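PDB 2Z1P: collagen adhesin protein from Enterococcus faecalis, which probably binds collagen as a cell-wall-anchored surface adhesin, gripping its ligand by the Collagen Hug mechanism. Local coordinates for residues A[17-22]-A[42-47]; A[59-64]-A[125-130]; A[187-192]-A[242-247]. One frame throughout, in Å; residues are numbered along the deposited sequence.

The three contacts follow one another along the chain without interleaving. Contacts 1 and 2 belong to the N-terminal, immunoglobulin-like part of the adhesin, their centres about 23 Å apart. Contact 1 joins strands 20-25 and 35-43 at one side of a four-stranded antiparallel sheet, whereas contact 2 brings the loop leading into strand 64-66, at the other side of that sheet, against strand 125-129. Contact 3 pairs strands 190-196 and 240-245 within the collagen-binding domain, across the chain's centre and about 60 Å from the centre of contact 1. They therefore sample both predominantly beta domains, which in the Collagen Hug model would close around the ligand.

Contact 1 (A[17-22]-A[42-47]); sequences SSIVDK and FSDKEN
Lys45 reaches across to the backbone carbonyls of Ser18 and Ile19. Lys45 NZ lies 2.8 Å from Ser18 O, meeting that oxygen from above the carbonyl plane, and makes a weak bond to Ile19 O. Within its own segment Lys45 NZ also donates to Ser43 O, at 3.0 Å. The lysine chain is bent at three successive torsions, which folds the amine toward these acceptors. Asp21 approaches from the opposite direction and adds a long salt bridge, Asp21 OD1 to Lys45 NZ 3.6 Å, so the positive charge probably offsets the negative potential of the gathered oxygens. The other carboxylate oxygen, Asp21 OD2, accepts a hydrogen bond from Ser43 OG at 2.8 Å, the hydroxyl standing above the carboxylate plane. The Asp21 CG lies anti to its carbonyl carbon (chi1 -66°), and the carboxylate extends across to Ser43.

Ser43 N donates to Ile19 O over 3.1 Å in a nearly straight bond of 176°. Next to it Val20 and Phe42 form a non-hydrogen-bonded antiparallel pair where strands 20-25 and 35-43 run side by side in the immunoglobulin-like domain. Opposite Ser41 the first of these strands carries a classic beta bulge formed by Asp21 and Lys22. Strand 35-43 continues the sheet on its other flank, where Phe42 is hydrogen-bonded to Gly108.

Apolar packing is lighter: Ile19 and Phe42 run alongside each other in the same direction, with Ile19 CG2 3.8 Å from Phe42 CB. Farther out, Ser18 OG rests 3.3 Å from Lys45 CB, and Asn47 brings its amide alongside the Ser18 CB.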
# COMPACT_ATOMS: atom_id res chain seq x y z
N SER A 17 8.01 30.90 -0.63
CA SER A 17 7.88 31.86 0.45
C SER A 17 8.53 31.34 1.73
O SER A 17 9.12 30.25 1.76
CB SER A 17 6.41 32.16 0.71
N SER A 18 8.43 32.13 2.78
CA SER A 18 8.97 31.80 4.09
C SER A 18 7.98 30.93 4.86
O SER A 18 8.33 30.31 5.87
CB SER A 18 9.24 33.09 4.86
OG SER A 18 9.14 32.88 6.26
N ILE A 19 6.74 30.89 4.39
CA ILE A 19 5.69 30.12 5.04
C ILE A 19 6.04 28.64 5.21
O ILE A 19 5.93 28.09 6.30
CB ILE A 19 4.35 30.24 4.27
CG1 ILE A 19 3.80 31.65 4.43
CG2 ILE A 19 3.34 29.22 4.78
CD1 ILE A 19 3.00 32.14 3.23
N VAL A 20 6.48 28.01 4.12
CA VAL A 20 6.84 26.59 4.15
C VAL A 20 8.00 26.30 5.11
O VAL A 20 9.10 26.82 4.93
CB VAL A 20 7.23 26.10 2.75
CG1 VAL A 20 7.24 24.59 2.73
CG2 VAL A 20 6.27 26.66 1.72
N ASP A 21 7.74 25.49 6.13
CA ASP A 21 8.75 25.15 7.13
C ASP A 21 9.58 23.92 6.80
O ASP A 21 10.76 23.85 7.12
CB ASP A 21 8.10 24.98 8.50
CG ASP A 21 7.54 26.28 9.02
OD1 ASP A 21 8.27 27.03 9.70
OD2 ASP A 21 6.36 26.56 8.73
N LYS A 22 8.95 22.93 6.17
CA LYS A 22 9.66 21.72 5.76
C LYS A 22 8.79 20.73 5.00
O LYS A 22 7.57 20.70 5.16
CB LYS A 22 10.31 21.02 6.98
CG LYS A 22 9.37 20.32 7.93
CD LYS A 22 10.10 19.68 9.12
CE LYS A 22 11.17 18.68 8.65
NZ LYS A 22 11.85 18.00 9.79
N PHE A 42 3.69 23.92 7.59
CA PHE A 42 3.77 25.35 7.29
C PHE A 42 3.38 26.20 8.48
O PHE A 42 2.58 25.78 9.32
CB PHE A 42 2.89 25.70 6.09
CG PHE A 42 1.48 25.22 6.22
CD1 PHE A 42 0.65 25.72 7.22
CD2 PHE A 42 0.99 24.25 5.36
CE1 PHE A 42 -0.64 25.26 7.36
CE2 PHE A 42 -0.31 23.78 5.49
CZ PHE A 42 -1.13 24.29 6.49
N SER A 43 3.95 27.40 8.54
CA SER A 43 3.70 28.34 9.63
C SER A 43 3.59 29.77 9.10
O SER A 43 4.24 30.13 8.12
CB SER A 43 4.85 28.30 10.66
OG SER A 43 5.05 26.99 11.17
N ASP A 44 2.76 30.57 9.76
CA ASP A 44 2.60 31.95 9.35
C ASP A 44 3.78 32.69 9.97
O ASP A 44 3.96 32.69 11.20
CB ASP A 44 1.26 32.52 9.83
CG ASP A 44 0.38 33.02 8.68
OD1 ASP A 44 -0.76 33.47 8.96
OD2 ASP A 44 0.81 32.96 7.51
N LYS A 45 4.59 33.29 9.11
CA LYS A 45 5.77 34.02 9.54
C LYS A 45 5.51 35.54 9.50
O LYS A 45 4.65 36.03 8.76
CB LYS A 45 6.97 33.62 8.66
CG LYS A 45 8.14 33.02 9.45
CD LYS A 45 7.70 31.87 10.37
CE LYS A 45 7.94 30.49 9.75
NZ LYS A 45 7.23 30.27 8.45
N GLU A 46 6.27 36.27 10.32
CA GLU A 46 6.13 37.71 10.43
C GLU A 46 6.20 38.42 9.08
O GLU A 46 5.22 39.06 8.66
CB GLU A 46 7.20 38.26 11.38
CG GLU A 46 6.97 37.86 12.84
CD GLU A 46 7.99 38.44 13.80
OE1 GLU A 46 9.15 37.98 13.79
OE2 GLU A 46 7.64 39.35 14.57
N ASN A 47 7.33 38.28 8.40
CA ASN A 47 7.55 38.91 7.09
C ASN A 47 6.46 38.65 6.04
O ASN A 47 6.22 39.49 5.18
CB ASN A 47 8.93 38.50 6.54
CG ASN A 47 9.04 37.00 6.31
OD1 ASN A 47 8.70 36.49 5.24
ND2 ASN A 47 9.53 36.29 7.32

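Contact 2 (A[59-64]-A[125-130]); sequences TLPDAL and NVIETD
The pyrrolidine ring of Pro61 meets strand 125-129 through two of its carbons, CB and CG. Pro61 CG touches the Thr129 methyl CG2 at 3.7 Å, the two side chains crossing at about a right angle, while Pro61 CB lies 4.0 Å from Ile127 CD1. That same delta methyl serves as the common point of the contact: Leu64 CD1 packs 3.8 Å from Ile127 CD1, and the methyl of Ala63 also reaches it. Ile127 can extend this far because CG1 sits between its backbone N and carbonyl carbon (chi1 62°) and the chain then runs on extended to CD1.

No hydrogen bond links the two segments, so small apolar groups carry the whole interaction. A type I beta turn from Pro61 to Leu64, closed by Leu64 N to Pro61 O at 3.0 Å, directs Pro61, Ala63 and Leu64 toward the strand. Thr129 offers its methyl to the proline while its hydroxyl bonds to the backbone of Phe131.

The turn thus bridges two sheets of the immunoglobulin-like domain. Leu64 also touches Ile114 of strand 107-116, whereas Ile127 rests on Leu140 and Ala63 on Ile142, both in strand 138-143, which pairs with strand 125-129.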
# COMPACT_ATOMS: atom_id res chain seq x y z
N THR A 59 6.47 21.12 -6.42
CA THR A 59 6.72 20.51 -7.72
C THR A 59 7.57 19.26 -7.51
O THR A 59 8.66 19.33 -6.92
CB THR A 59 7.40 21.52 -8.68
OG1 THR A 59 8.19 20.81 -9.65
CG2 THR A 59 8.28 22.48 -7.92
N LEU A 60 7.07 18.13 -7.98
CA LEU A 60 7.71 16.83 -7.82
C LEU A 60 8.72 16.42 -8.89
O LEU A 60 8.58 16.76 -10.07
CB LEU A 60 6.63 15.75 -7.73
CG LEU A 60 5.41 16.02 -6.82
CD1 LEU A 60 4.40 14.90 -6.99
CD2 LEU A 60 5.83 16.13 -5.37
N PRO A 61 9.76 15.66 -8.49
CA PRO A 61 10.83 15.17 -9.36
C PRO A 61 10.24 14.12 -10.28
O PRO A 61 9.30 13.42 -9.92
CB PRO A 61 11.81 14.53 -8.38
CG PRO A 61 11.51 15.17 -7.09
CD PRO A 61 10.03 15.27 -7.09
N ASP A 62 10.82 14.00 -11.47
CA ASP A 62 10.32 13.03 -12.42
C ASP A 62 10.42 11.63 -11.86
O ASP A 62 9.71 10.73 -12.30
CB ASP A 62 11.10 13.11 -13.73
CG ASP A 62 11.02 14.49 -14.39
OD1 ASP A 62 9.92 15.09 -14.39
OD2 ASP A 62 12.05 14.96 -14.92
N ALA A 63 11.28 11.43 -10.87
CA ALA A 63 11.45 10.10 -10.32
C ALA A 63 10.39 9.69 -9.28
O ALA A 63 10.23 8.50 -9.00
CB ALA A 63 12.86 9.95 -9.73
N LEU A 64 9.65 10.66 -8.73
CA LEU A 64 8.62 10.37 -7.73
C LEU A 64 7.22 10.86 -8.10
O LEU A 64 6.87 12.01 -7.87
CB LEU A 64 9.00 10.98 -6.38
CG LEU A 64 10.20 10.39 -5.64
CD1 LEU A 64 11.43 10.52 -6.49
CD2 LEU A 64 10.40 11.13 -4.35
N ASN A 125 20.06 5.65 -8.59
CA ASN A 125 19.76 6.94 -9.23
C ASN A 125 19.61 8.04 -8.16
O ASN A 125 18.59 8.12 -7.47
CB ASN A 125 18.47 6.84 -10.07
N VAL A 126 20.63 8.87 -8.03
CA VAL A 126 20.64 9.94 -7.05
C VAL A 126 20.09 11.24 -7.59
O VAL A 126 20.48 11.68 -8.67
CB VAL A 126 22.07 10.18 -6.56
CG1 VAL A 126 22.13 11.39 -5.64
CG2 VAL A 126 22.56 8.95 -5.87
N ILE A 127 19.20 11.87 -6.84
CA ILE A 127 18.62 13.13 -7.26
C ILE A 127 18.68 14.11 -6.10
O ILE A 127 18.72 13.70 -4.95
CB ILE A 127 17.16 12.95 -7.75
CG1 ILE A 127 16.25 12.44 -6.63
CG2 ILE A 127 17.12 11.94 -8.87
CD1 ILE A 127 14.83 12.18 -7.08
N GLU A 128 18.73 15.41 -6.42
CA GLU A 128 18.78 16.45 -5.40
C GLU A 128 17.64 17.40 -5.68
O GLU A 128 17.65 18.12 -6.67
CB GLU A 128 20.09 17.22 -5.46
CG GLU A 128 21.29 16.37 -5.22
CD GLU A 128 22.49 17.19 -4.82
OE1 GLU A 128 22.68 18.28 -5.41
OE2 GLU A 128 23.23 16.74 -3.91
N THR A 129 16.65 17.42 -4.79
CA THR A 129 15.50 18.28 -5.01
C THR A 129 15.00 18.96 -3.74
O THR A 129 15.05 18.38 -2.66
CB THR A 129 14.34 17.48 -5.60
OG1 THR A 129 13.22 18.34 -5.80
CG2 THR A 129 13.96 16.34 -4.65
N ASP A 130 14.51 20.20 -3.89
CA ASP A 130 13.98 20.99 -2.78
C ASP A 130 12.46 21.08 -2.94
O ASP A 130 11.77 21.69 -2.13
CB ASP A 130 14.59 22.40 -2.79
CG ASP A 130 14.13 23.24 -3.98
OD1 ASP A 130 14.18 22.75 -5.14
OD2 ASP A 130 13.73 24.39 -3.76

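Contact 3 (A[187-192]-A[242-247]); sequences TEDISI and NLRFYR
Asp189 divides its carboxylate between two arginines of segment 242-247, one engaged through its side chain and the other through its backbone. Asp189 OD2 forms a salt bridge with Arg244 NH1 at 2.8 Å. The two side chains cross at a slant, their carboxylate and guanidinium planes 60° apart, and the N-H points poorly at the oxygen, making the hydrogen-bond component weak. Arg244 NH1 also crowds Asp189 CB, so the detailed geometry of this ion pair is doubtful. A bend at chi3 (-69°) turns the otherwise extended Arg244 chain so that its guanidinium comes over toward the aspartate. Asp189 OD1 accepts from Arg247 N at 2.9 Å, met from above the carboxylate plane. The Tyr246 ring presents its edge to OD2 of Asp189, with CD1 nearest. Arg247 lays its aliphatic portion against the Thr187 and Glu188 backbone, while its NE bonds to Val186 O.

Beyond this polar end the segments become neighbouring antiparallel strands of a five-stranded sheet in the collagen-binding domain. Ile190 with Phe245 and Ile192 with Leu243 are hydrogen-bonded pairs; Ile190 N to Phe245 O measures 2.9 Å and Phe245 N to Ile190 O 3.0 Å. Between them Ser191 and Arg244 form a non-hydrogen-bonded pair on the face bearing the salt bridge. On the other face Ile192 CD1 comes to the edge of the Phe245 ring, 4.0 Å from Phe245 CE2, while Ile190 CB lies 4.0 Å from Phe245 CD2. That ring also meets Phe225 and Phe255, and Leu243 and Phe245 both touch Val257 in strand 254-263 of the facing sheet.

The strand pair is therefore two-sided, with apolar groups directed into the domain interior and the opposite face carrying a salt bridge whose carboxylate, by also holding Arg247 N, fastens the chain where strand 240-245 ends.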
# COMPACT_ATOMS: atom_id res chain seq x y z
N THR A 187 0.48 -34.69 2.73
CA THR A 187 -0.21 -35.92 3.09
C THR A 187 -1.58 -35.62 3.62
O THR A 187 -2.36 -36.56 3.85
CB THR A 187 0.58 -36.71 4.16
OG1 THR A 187 0.38 -36.10 5.45
CG2 THR A 187 2.06 -36.69 3.84
N GLU A 188 -1.89 -34.34 3.80
CA GLU A 188 -3.19 -33.95 4.31
C GLU A 188 -3.71 -32.74 3.56
O GLU A 188 -3.04 -32.23 2.66
CB GLU A 188 -3.11 -33.65 5.83
CG GLU A 188 -3.02 -34.89 6.70
CD GLU A 188 -4.26 -35.79 6.61
OE1 GLU A 188 -4.16 -36.99 6.97
OE2 GLU A 188 -5.34 -35.29 6.22
N ASP A 189 -4.90 -32.29 3.95
CA ASP A 189 -5.51 -31.12 3.35
C ASP A 189 -4.73 -29.96 3.91
O ASP A 189 -3.96 -30.15 4.85
CB ASP A 189 -6.96 -31.00 3.79
CG ASP A 189 -7.89 -31.88 3.00
OD1 ASP A 189 -7.40 -32.70 2.20
OD2 ASP A 189 -9.12 -31.76 3.18
N ILE A 190 -4.91 -28.77 3.35
CA ILE A 190 -4.22 -27.60 3.87
C ILE A 190 -5.30 -26.64 4.31
O ILE A 190 -6.11 -26.15 3.51
CB ILE A 190 -3.34 -26.93 2.83
CG1 ILE A 190 -2.33 -27.94 2.27
CG2 ILE A 190 -2.60 -25.78 3.47
CD1 ILE A 190 -1.68 -27.50 0.97
N SER A 191 -5.32 -26.37 5.60
CA SER A 191 -6.33 -25.51 6.17
C SER A 191 -5.79 -24.15 6.56
O SER A 191 -4.82 -24.04 7.29
CB SER A 191 -6.92 -26.20 7.40
OG SER A 191 -6.59 -27.58 7.42
N ILE A 192 -6.44 -23.11 6.06
CA ILE A 192 -6.03 -21.76 6.40
C ILE A 192 -7.23 -21.02 6.96
O ILE A 192 -8.30 -20.99 6.37
CB ILE A 192 -5.47 -20.99 5.17
CG1 ILE A 192 -4.18 -21.67 4.68
CG2 ILE A 192 -5.20 -19.53 5.54
CD1 ILE A 192 -3.62 -21.10 3.39
N ASN A 242 -11.99 -19.02 5.57
CA ASN A 242 -11.27 -20.26 5.81
C ASN A 242 -10.96 -20.84 4.43
O ASN A 242 -11.85 -21.00 3.60
CB ASN A 242 -12.12 -21.25 6.61
CG ASN A 242 -12.56 -20.70 7.95
OD1 ASN A 242 -11.76 -20.13 8.70
ND2 ASN A 242 -13.83 -20.89 8.27
N LEU A 243 -9.69 -21.14 4.18
CA LEU A 243 -9.32 -21.66 2.88
C LEU A 243 -8.75 -23.07 2.97
O LEU A 243 -7.79 -23.32 3.72
CB LEU A 243 -8.31 -20.73 2.23
CG LEU A 243 -7.83 -21.13 0.83
CD1 LEU A 243 -9.03 -21.37 -0.07
CD2 LEU A 243 -6.95 -20.02 0.28
N ARG A 244 -9.34 -23.99 2.22
CA ARG A 244 -8.87 -25.36 2.24
C ARG A 244 -8.50 -25.86 0.87
O ARG A 244 -9.25 -25.70 -0.09
CB ARG A 244 -9.92 -26.28 2.85
CG ARG A 244 -9.55 -27.75 2.79
CD ARG A 244 -10.70 -28.61 3.29
NE ARG A 244 -10.92 -28.46 4.73
CZ ARG A 244 -10.18 -29.07 5.65
NH1 ARG A 244 -9.19 -29.87 5.29
NH2 ARG A 244 -10.43 -28.87 6.94
N PHE A 245 -7.32 -26.46 0.79
CA PHE A 245 -6.81 -27.04 -0.44
C PHE A 245 -6.87 -28.54 -0.19
O PHE A 245 -6.35 -29.02 0.82
CB PHE A 245 -5.35 -26.63 -0.67
CG PHE A 245 -5.15 -25.15 -0.88
CD1 PHE A 245 -5.15 -24.61 -2.15
CD2 PHE A 245 -4.95 -24.30 0.21
CE1 PHE A 245 -4.93 -23.25 -2.36
CE2 PHE A 245 -4.73 -22.94 0.02
CZ PHE A 245 -4.72 -22.41 -1.28
N TYR A 246 -7.50 -29.29 -1.09
CA TYR A 246 -7.60 -30.74 -0.92
C TYR A 246 -6.25 -31.43 -1.16
O TYR A 246 -5.56 -31.13 -2.13
CB TYR A 246 -8.70 -31.28 -1.84
CG TYR A 246 -10.08 -30.80 -1.42
CD1 TYR A 246 -10.46 -30.83 -0.08
CD2 TYR A 246 -10.99 -30.31 -2.35
CE1 TYR A 246 -11.71 -30.38 0.32
CE2 TYR A 246 -12.25 -29.86 -1.97
CZ TYR A 246 -12.60 -29.89 -0.63
OH TYR A 246 -13.83 -29.42 -0.23
N ARG A 247 -5.90 -32.33 -0.25
CA ARG A 247 -4.63 -33.06 -0.28
C ARG A 247 -4.13 -33.65 -1.61
O ARG A 247 -2.97 -33.50 -1.97
CB ARG A 247 -4.68 -34.17 0.77
CG ARG A 247 -3.38 -34.93 0.92
CD ARG A 247 -3.33 -36.20 0.08
NE ARG A 247 -2.02 -36.85 0.17
CZ ARG A 247 -1.75 -38.07 -0.27
NH1 ARG A 247 -2.71 -38.79 -0.83
NH2 ARG A 247 -0.53 -38.59 -0.16